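Putative histidinol-phosphate aminotransferase (Burkholderia pseudomallei, PDB 3P1T) probably transfers the amino group of L-histidinol phosphate to 2-oxoglutarate with the help of pyridoxal 5'-phosphate, a step of histidine biosynthesis. Local coordinates at residues 73-78 with 231-236; 46-51 with 224-229; 113-118 with 130-135. All coordinates share one frame; numbering follows the deposited sequence. Where two conformers were deposited one is given.

Interaction 1. Residues 73-78 with 231-236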
# COMPACT_ATOMS: atom_id res chain seq x y z
N LEU A 73 9.24 -6.56 -1.06
CA LEU A 73 8.19 -6.09 -1.97
C LEU A 73 7.65 -4.77 -1.39
O LEU A 73 7.31 -4.73 -0.20
CB LEU A 73 7.09 -7.16 -2.16
CG LEU A 73 5.87 -6.80 -3.07
CD1 LEU A 73 6.29 -6.46 -4.50
CD2 LEU A 73 4.89 -7.94 -3.12
N VAL A 74 7.64 -3.69 -2.19
CA VAL A 74 7.27 -2.37 -1.68
C VAL A 74 6.24 -1.67 -2.58
O VAL A 74 6.12 -1.97 -3.77
CB VAL A 74 8.52 -1.46 -1.53
CG1 VAL A 74 9.42 -1.94 -0.40
CG2 VAL A 74 9.31 -1.33 -2.83
N ARG A 75 5.54 -0.68 -1.99
CA ARG A 75 4.59 0.18 -2.67
C ARG A 75 5.37 1.32 -3.39
O ARG A 75 5.29 2.50 -2.97
CB ARG A 75 3.57 0.74 -1.68
CG ARG A 75 2.29 1.23 -2.32
CD ARG A 75 1.25 0.17 -2.13
NE ARG A 75 0.86 -0.45 -3.39
CZ ARG A 75 0.08 -1.52 -3.48
NH1 ARG A 75 -0.35 -2.14 -2.39
NH2 ARG A 75 -0.23 -2.00 -4.67
N GLY A 76 6.16 0.93 -4.40
CA GLY A 76 6.95 1.85 -5.21
C GLY A 76 8.15 2.46 -4.53
O GLY A 76 8.52 2.09 -3.40
N ILE A 77 8.76 3.42 -5.23
CA ILE A 77 9.96 4.11 -4.78
C ILE A 77 9.66 4.95 -3.51
O ILE A 77 10.57 5.08 -2.68
CB ILE A 77 10.60 4.94 -5.95
CG1 ILE A 77 12.01 5.50 -5.61
CG2 ILE A 77 9.68 6.01 -6.49
CD1 ILE A 77 13.07 4.51 -5.11
N ASP A 78 8.40 5.42 -3.30
CA ASP A 78 8.06 6.19 -2.07
C ASP A 78 8.24 5.33 -0.82
O ASP A 78 8.93 5.78 0.09
CB ASP A 78 6.64 6.78 -2.10
CG ASP A 78 6.39 7.96 -3.03
OD1 ASP A 78 7.20 8.17 -3.97
OD2 ASP A 78 5.34 8.63 -2.87
N THR A 231 -4.34 -9.22 -2.36
CA THR A 231 -4.54 -10.40 -3.21
C THR A 231 -4.62 -10.03 -4.72
O THR A 231 -4.07 -10.78 -5.52
CB THR A 231 -5.78 -11.17 -2.78
OG1 THR A 231 -6.03 -12.21 -3.74
CG2 THR A 231 -7.01 -10.31 -2.63
N LEU A 232 -5.27 -8.91 -5.11
CA LEU A 232 -5.37 -8.54 -6.53
C LEU A 232 -3.99 -8.14 -7.09
O LEU A 232 -3.61 -8.64 -8.16
CB LEU A 232 -6.38 -7.39 -6.76
CG LEU A 232 -7.84 -7.67 -6.41
CD1 LEU A 232 -8.67 -6.41 -6.53
CD2 LEU A 232 -8.41 -8.80 -7.28
N ASP A 233 -3.23 -7.29 -6.37
CA ASP A 233 -1.92 -6.85 -6.82
C ASP A 233 -0.92 -8.02 -6.83
O ASP A 233 -0.13 -8.12 -7.77
CB ASP A 233 -1.41 -5.70 -5.94
CG ASP A 233 -2.22 -4.42 -5.99
OD1 ASP A 233 -2.94 -4.21 -6.98
OD2 ASP A 233 -2.12 -3.62 -5.04
N LEU A 234 -1.00 -8.92 -5.83
CA LEU A 234 -0.13 -10.10 -5.76
C LEU A 234 -0.35 -11.06 -6.96
O LEU A 234 0.63 -11.48 -7.56
CB LEU A 234 -0.34 -10.88 -4.46
CG LEU A 234 0.21 -10.28 -3.16
CD1 LEU A 234 -0.30 -11.05 -1.98
CD2 LEU A 234 1.71 -10.25 -3.14
N HIS A 235 -1.62 -11.37 -7.32
CA HIS A 235 -1.89 -12.25 -8.47
C HIS A 235 -1.53 -11.56 -9.78
O HIS A 235 -1.13 -12.23 -10.72
CB HIS A 235 -3.34 -12.73 -8.51
CG HIS A 235 -3.59 -13.77 -7.45
ND1 HIS A 235 -3.86 -13.42 -6.14
CD2 HIS A 235 -3.51 -15.11 -7.53
CE1 HIS A 235 -3.97 -14.55 -5.48
NE2 HIS A 235 -3.76 -15.60 -6.27
N ALA A 236 -1.62 -10.22 -9.82
CA ALA A 236 -1.25 -9.44 -10.99
C ALA A 236 0.27 -9.53 -11.21
O ALA A 236 0.71 -9.98 -12.29
CB ALA A 236 -1.69 -7.99 -10.82
O HOH W 1 -2.88 -4.02 -2.53
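R75 and D233 form a salt bridge through one nitrogen and one oxygen: NH2 of R75 donates to OD2 of D233 at 2.5 Å, with an N-H...O angle of 156°. The carboxylate arrives at the edge of the guanidinium, close to its plane, but the converse does not hold. R75 NH2 stands well above the D233 carboxylate plane, and the two planes are turned 70° against each other. The bridge is single-pronged, since D233 OD1 lies 4.2 Å from R75 NH2. Water 1 bridges the same pair by a second route, accepting from R75 NH1 at 3.2 Å and donating to D233 OD2 at 2.7 Å. The R75 chain is bent at chi2 and chi3, which swings its end over to the helix although its CB does not aim there. Apart from the polar pair, L73 and L234 touch only through methyl groups, CD2 to CD2 at 3.9 Å.

In the fold, strand 71-74 is an outermost strand of the mixed seven-stranded sheet of a fold-type I PLP enzyme, and R75 sits in the turn that leads from it into helix 76-87. That inverse gamma turn is centred on R75, with a weak bond from G76 N to V74 O of 3.0 Å, and E79 OE1 binds the backbone N of R75.

Further out, NH2 of R75 also donates to L205 O, while NH1 and NE make weak bonds to N228 O and R206 O; together these should limit rotation of the guanidinium. M57 and V56 of helix 52-64 pack on L73 and L234 respectively. At the dimer interface the R75 and D233 of the second subunit lie close to their counterparts here, so the opposite charges of the bridges probably offset the like charges brought together.

Interaction 2. Residues 46-51 with 224-229; sequences NRYPFD and QWFCNV
Y48 meets F226 along two ring carbons: CE1 of Y48 lies 3.7 Å from CE2 of F226, and CD1 of Y48 is 3.8 Å from the same atom. Y48 CE1 stands at the edge of the F226 ring, near its plane. With centroids 5.5 Å apart and planes at 53°, the pair is oblique, neither stacked nor T-shaped. Beside it, C227 SG lies against the P49 ring, 3.8 Å from CD; a first torsion of -174° carries the sulfur away from its own backbone N and toward the proline. P49 also packs on T231 and L234 of helix 231-241, which makes this the inner flank of the contact.

Both segments are irregular loops in front of helices, and both run along the dimer interface. Y48 OH is hydrogen-bonded to K198 NZ of the second subunit, consistent with an active site built from both subunits, as in other aminotransferases of this fold; a sulfate, probably from the crystallisation liquor, lies about 5 Å from the Y48 side chain.

The solvent side is looser. F50 is exposed and reaches F226 through CE1 alone, 4.1 Å from F226 CZ. An inverse gamma turn centred on P49 folds F50 back, so that Y48 CB sits over one face of the F50 ring, toward its rim. F226 itself is partly exposed, and R206 of the second subunit packs on it.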
# COMPACT_ATOMS: atom_id res chain seq x y z
N ASN A 46 -12.32 -11.49 -0.41
CA ASN A 46 -12.91 -11.49 0.93
C ASN A 46 -11.98 -12.14 1.99
O ASN A 46 -12.28 -12.07 3.18
CB ASN A 46 -14.27 -12.25 0.90
CG ASN A 46 -14.21 -13.70 0.49
OD1 ASN A 46 -13.53 -14.09 -0.46
ND2 ASN A 46 -14.97 -14.54 1.15
N ARG A 47 -10.90 -12.79 1.53
CA ARG A 47 -9.98 -13.55 2.39
C ARG A 47 -8.60 -12.97 2.37
O ARG A 47 -8.15 -12.53 1.31
CB ARG A 47 -9.87 -15.03 1.92
CG ARG A 47 -11.17 -15.81 1.85
CD ARG A 47 -11.73 -16.24 3.20
NE ARG A 47 -12.98 -17.00 3.03
CZ ARG A 47 -13.73 -17.46 4.03
NH1 ARG A 47 -13.36 -17.25 5.29
NH2 ARG A 47 -14.84 -18.13 3.78
N TYR A 48 -7.88 -13.07 3.51
CA TYR A 48 -6.49 -12.63 3.59
C TYR A 48 -5.61 -13.54 2.68
O TYR A 48 -5.81 -14.76 2.66
CB TYR A 48 -5.99 -12.63 5.04
CG TYR A 48 -6.68 -11.59 5.92
CD1 TYR A 48 -6.35 -10.24 5.83
CD2 TYR A 48 -7.63 -11.97 6.87
CE1 TYR A 48 -6.98 -9.29 6.63
CE2 TYR A 48 -8.25 -11.02 7.69
CZ TYR A 48 -7.92 -9.68 7.56
OH TYR A 48 -8.52 -8.73 8.36
N PRO A 49 -4.69 -12.96 1.87
CA PRO A 49 -3.91 -13.80 0.92
C PRO A 49 -2.73 -14.51 1.61
O PRO A 49 -1.57 -14.31 1.24
CB PRO A 49 -3.43 -12.78 -0.11
CG PRO A 49 -3.32 -11.51 0.65
CD PRO A 49 -4.34 -11.53 1.74
N PHE A 50 -3.06 -15.35 2.62
CA PHE A 50 -2.07 -16.04 3.44
C PHE A 50 -1.23 -17.04 2.65
O PHE A 50 -0.08 -17.25 3.00
CB PHE A 50 -2.71 -16.76 4.64
CG PHE A 50 -3.23 -15.85 5.74
CD1 PHE A 50 -2.40 -14.88 6.32
CD2 PHE A 50 -4.51 -16.01 6.25
CE1 PHE A 50 -2.89 -14.03 7.34
CE2 PHE A 50 -4.98 -15.19 7.29
CZ PHE A 50 -4.17 -14.21 7.83
N ASP A 51 -1.77 -17.63 1.58
CA ASP A 51 -0.98 -18.57 0.79
C ASP A 51 -0.30 -17.87 -0.40
O ASP A 51 0.83 -18.23 -0.75
CB ASP A 51 -1.86 -19.73 0.31
CG ASP A 51 -2.36 -20.64 1.44
OD1 ASP A 51 -1.52 -21.12 2.24
OD2 ASP A 51 -3.59 -20.90 1.49
N GLN A 224 7.08 -3.01 7.99
CA GLN A 224 6.05 -2.96 6.95
C GLN A 224 4.68 -3.28 7.52
O GLN A 224 4.55 -3.91 8.58
CB GLN A 224 6.36 -3.90 5.79
CG GLN A 224 7.54 -3.46 4.94
CD GLN A 224 7.65 -4.30 3.70
OE1 GLN A 224 8.04 -5.49 3.74
NE2 GLN A 224 7.25 -3.73 2.57
N TRP A 225 3.64 -2.80 6.84
CA TRP A 225 2.28 -2.98 7.28
C TRP A 225 1.81 -4.37 6.98
O TRP A 225 2.29 -5.00 6.03
CB TRP A 225 1.37 -1.96 6.60
CG TRP A 225 1.74 -0.52 6.86
CD1 TRP A 225 2.21 0.01 8.02
CD2 TRP A 225 1.52 0.59 5.97
NE1 TRP A 225 2.38 1.36 7.89
CE2 TRP A 225 1.94 1.75 6.64
CE3 TRP A 225 1.06 0.71 4.63
CZ2 TRP A 225 1.91 3.02 6.05
CZ3 TRP A 225 1.00 1.96 4.05
CH2 TRP A 225 1.43 3.10 4.74
N PHE A 226 0.87 -4.87 7.80
CA PHE A 226 0.28 -6.17 7.57
C PHE A 226 -0.53 -6.14 6.27
O PHE A 226 -1.29 -5.18 6.05
CB PHE A 226 -0.59 -6.58 8.78
CG PHE A 226 -1.46 -7.79 8.52
CD1 PHE A 226 -0.89 -9.06 8.38
CD2 PHE A 226 -2.83 -7.66 8.36
CE1 PHE A 226 -1.69 -10.16 8.08
CE2 PHE A 226 -3.62 -8.77 8.09
CZ PHE A 226 -3.05 -10.01 7.94
N CYS A 227 -0.33 -7.15 5.38
CA CYS A 227 -1.02 -7.30 4.10
C CYS A 227 -0.84 -6.00 3.28
O CYS A 227 -1.80 -5.43 2.71
CB CYS A 227 -2.49 -7.64 4.34
SG CYS A 227 -3.46 -8.02 2.85
N ASN A 228 0.42 -5.52 3.23
CA ASN A 228 0.82 -4.30 2.53
C ASN A 228 0.41 -4.35 1.04
O ASN A 228 -0.04 -3.33 0.49
CB ASN A 228 2.32 -4.11 2.68
CG ASN A 228 2.86 -2.80 2.14
OD1 ASN A 228 2.29 -1.71 2.31
ND2 ASN A 228 4.03 -2.89 1.54
N VAL A 229 0.54 -5.53 0.41
CA VAL A 229 0.17 -5.78 -1.00
C VAL A 229 -0.95 -6.84 -1.00
O VAL A 229 -0.74 -7.99 -0.61
CB VAL A 229 1.39 -6.19 -1.86
CG1 VAL A 229 0.98 -6.43 -3.31
CG2 VAL A 229 2.48 -5.13 -1.79

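Interaction 3. Residues 113-118 with 130-135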
# COMPACT_ATOMS: atom_id res chain seq x y z
N ARG A 113 18.48 15.72 6.60
CA ARG A 113 19.48 16.61 5.99
C ARG A 113 19.60 16.28 4.51
O ARG A 113 19.47 15.11 4.12
CB ARG A 113 20.83 16.48 6.70
CG ARG A 113 20.96 17.37 7.92
CD ARG A 113 21.96 16.83 8.90
NE ARG A 113 23.33 16.84 8.40
CZ ARG A 113 24.14 15.79 8.43
NH1 ARG A 113 23.72 14.63 8.92
NH2 ARG A 113 25.38 15.89 7.96
N HIS A 114 19.80 17.31 3.68
CA HIS A 114 19.83 17.07 2.24
C HIS A 114 20.86 17.96 1.54
O HIS A 114 20.96 19.17 1.83
CB HIS A 114 18.40 17.33 1.68
CG HIS A 114 18.17 16.92 0.26
ND1 HIS A 114 17.26 17.58 -0.53
CD2 HIS A 114 18.72 15.91 -0.46
CE1 HIS A 114 17.28 16.96 -1.71
NE2 HIS A 114 18.14 15.95 -1.71
N PHE A 115 21.64 17.33 0.65
CA PHE A 115 22.64 17.95 -0.23
C PHE A 115 22.39 17.45 -1.63
O PHE A 115 22.10 16.26 -1.80
CB PHE A 115 24.08 17.67 0.23
CG PHE A 115 25.14 18.17 -0.75
CD1 PHE A 115 25.45 19.52 -0.83
CD2 PHE A 115 25.79 17.29 -1.62
CE1 PHE A 115 26.41 19.99 -1.77
CE2 PHE A 115 26.74 17.75 -2.54
CZ PHE A 115 27.05 19.09 -2.61
N GLU A 116 22.49 18.32 -2.63
CA GLU A 116 22.21 17.90 -4.01
C GLU A 116 23.41 18.08 -4.94
O GLU A 116 24.12 19.08 -4.87
CB GLU A 116 21.03 18.68 -4.60
CG GLU A 116 19.70 18.29 -4.00
CD GLU A 116 18.55 19.13 -4.50
OE1 GLU A 116 18.71 20.37 -4.61
OE2 GLU A 116 17.49 18.55 -4.79
N ILE A 117 23.60 17.08 -5.82
CA ILE A 117 24.63 17.04 -6.87
C ILE A 117 24.03 17.63 -8.13
O ILE A 117 23.05 17.12 -8.65
CB ILE A 117 25.17 15.60 -7.11
CG1 ILE A 117 25.77 15.01 -5.84
CG2 ILE A 117 26.19 15.58 -8.26
CD1 ILE A 117 26.06 13.55 -5.92
N GLY A 118 24.65 18.69 -8.62
CA GLY A 118 24.23 19.34 -9.85
C GLY A 118 24.67 18.60 -11.10
O GLY A 118 25.31 17.54 -11.02
N LEU A 130 30.13 15.85 -6.61
CA LEU A 130 30.36 14.42 -6.43
C LEU A 130 31.55 14.18 -5.50
O LEU A 130 31.56 13.21 -4.75
CB LEU A 130 30.59 13.79 -7.80
CG LEU A 130 30.46 12.29 -7.95
CD1 LEU A 130 29.16 11.77 -7.37
CD2 LEU A 130 30.56 11.88 -9.42
N ALA A 131 32.51 15.11 -5.49
CA ALA A 131 33.68 15.08 -4.62
C ALA A 131 33.33 15.43 -3.16
O ALA A 131 34.15 15.16 -2.27
CB ALA A 131 34.72 16.07 -5.13
N GLN A 132 32.13 16.03 -2.91
CA GLN A 132 31.70 16.43 -1.57
C GLN A 132 30.99 15.27 -0.87
O GLN A 132 30.65 15.39 0.32
CB GLN A 132 30.79 17.69 -1.62
CG GLN A 132 31.54 18.98 -2.01
CD GLN A 132 30.67 20.21 -2.09
OE1 GLN A 132 30.07 20.66 -1.10
NE2 GLN A 132 30.66 20.84 -3.25
N VAL A 133 30.78 14.13 -1.57
CA VAL A 133 30.14 12.94 -0.99
C VAL A 133 31.06 12.39 0.11
O VAL A 133 32.26 12.25 -0.15
CB VAL A 133 29.83 11.88 -2.08
CG1 VAL A 133 29.47 10.53 -1.48
CG2 VAL A 133 28.73 12.37 -3.02
N SER A 134 30.51 12.10 1.33
CA SER A 134 31.27 11.59 2.50
C SER A 134 30.65 10.32 3.06
O SER A 134 29.56 9.95 2.64
CB SER A 134 31.35 12.65 3.61
OG SER A 134 30.10 12.86 4.25
N ARG A 135 31.32 9.65 4.01
CA ARG A 135 30.86 8.39 4.60
C ARG A 135 29.66 8.62 5.54
O ARG A 135 29.05 7.65 6.00
CB ARG A 135 32.01 7.67 5.32
CG ARG A 135 33.11 7.14 4.37
CD ARG A 135 32.77 5.78 3.72
NE ARG A 135 33.79 5.33 2.76
CZ ARG A 135 34.83 4.55 3.06
NH1 ARG A 135 35.01 4.12 4.30
NH2 ARG A 135 35.70 4.20 2.12
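V133, which packs on I117, has its carbonyl O hydrogen-bonded to R163 NH1, a polar tie that holds the far end of the turn to the end of helix 154-163. The contact itself is apolar at its centre. CD1 of I117 is the shared touching atom, 3.9 Å from CD1 of L130 and 4.1 Å from CG2 of V133. With a first torsion of -59°, I117 CG1 lies beside the backbone N and the extended branch brings CD1 up to both side chains, which meet it from the same side. L130 points its CB away from the strand, yet CD1 comes back to the isoleucine, and the same leucine also packs on Q159 and L160. A type I beta turn from L130 to V133, closed by a weak bond of 3.4 Å from V133 N to L130 O, puts both residues within reach of the one methyl.

Nearer the surface, the F115 ring and the Q132 side chain cross at about a right angle. OE1 of Q132 lies 3.7 Å from F115 CZ, with amide and ring planes 47° apart, and Q132 CB is 4.1 Å from CZ; Q132 was modelled in two conformers, so this contact holds for one of them.

Strand 113-117 pairs with strand 92-96 and is an outermost strand of the seven-stranded sheet. The turn 130-133 ends helix 127-130 and leads toward strand 137-142, which lies parallel to 113-117 with 92-96 between them. The contact thus packs the edge strand against the linker of the beta-alpha-beta crossover from 113-117 to 137-142, in the large domain of a fold-type I aminotransferase.

Overall arrangement
From the N terminus, the chain first lays down 46-51, in the loop before helix 52-64, and then 73-78, at the end of an outer sheet strand. Interaction 3 comes next and is local: 113-118 meets 130-135 after 11 intervening residues, at the opposite outer strand of the same sheet. Interaction 2 closes at 224-229 and interaction 1 at 231-236, so these two long loops cross, and interaction 3 is nested in both. Interaction 1 ties the turn after strand 71-74 to helix 231-241, interaction 2 ties loop 46-51 to the loop before that helix; they touch, centres about 11 Å apart, and both reach the second subunit. Interaction 3 is centred about 32 Å from interaction 1.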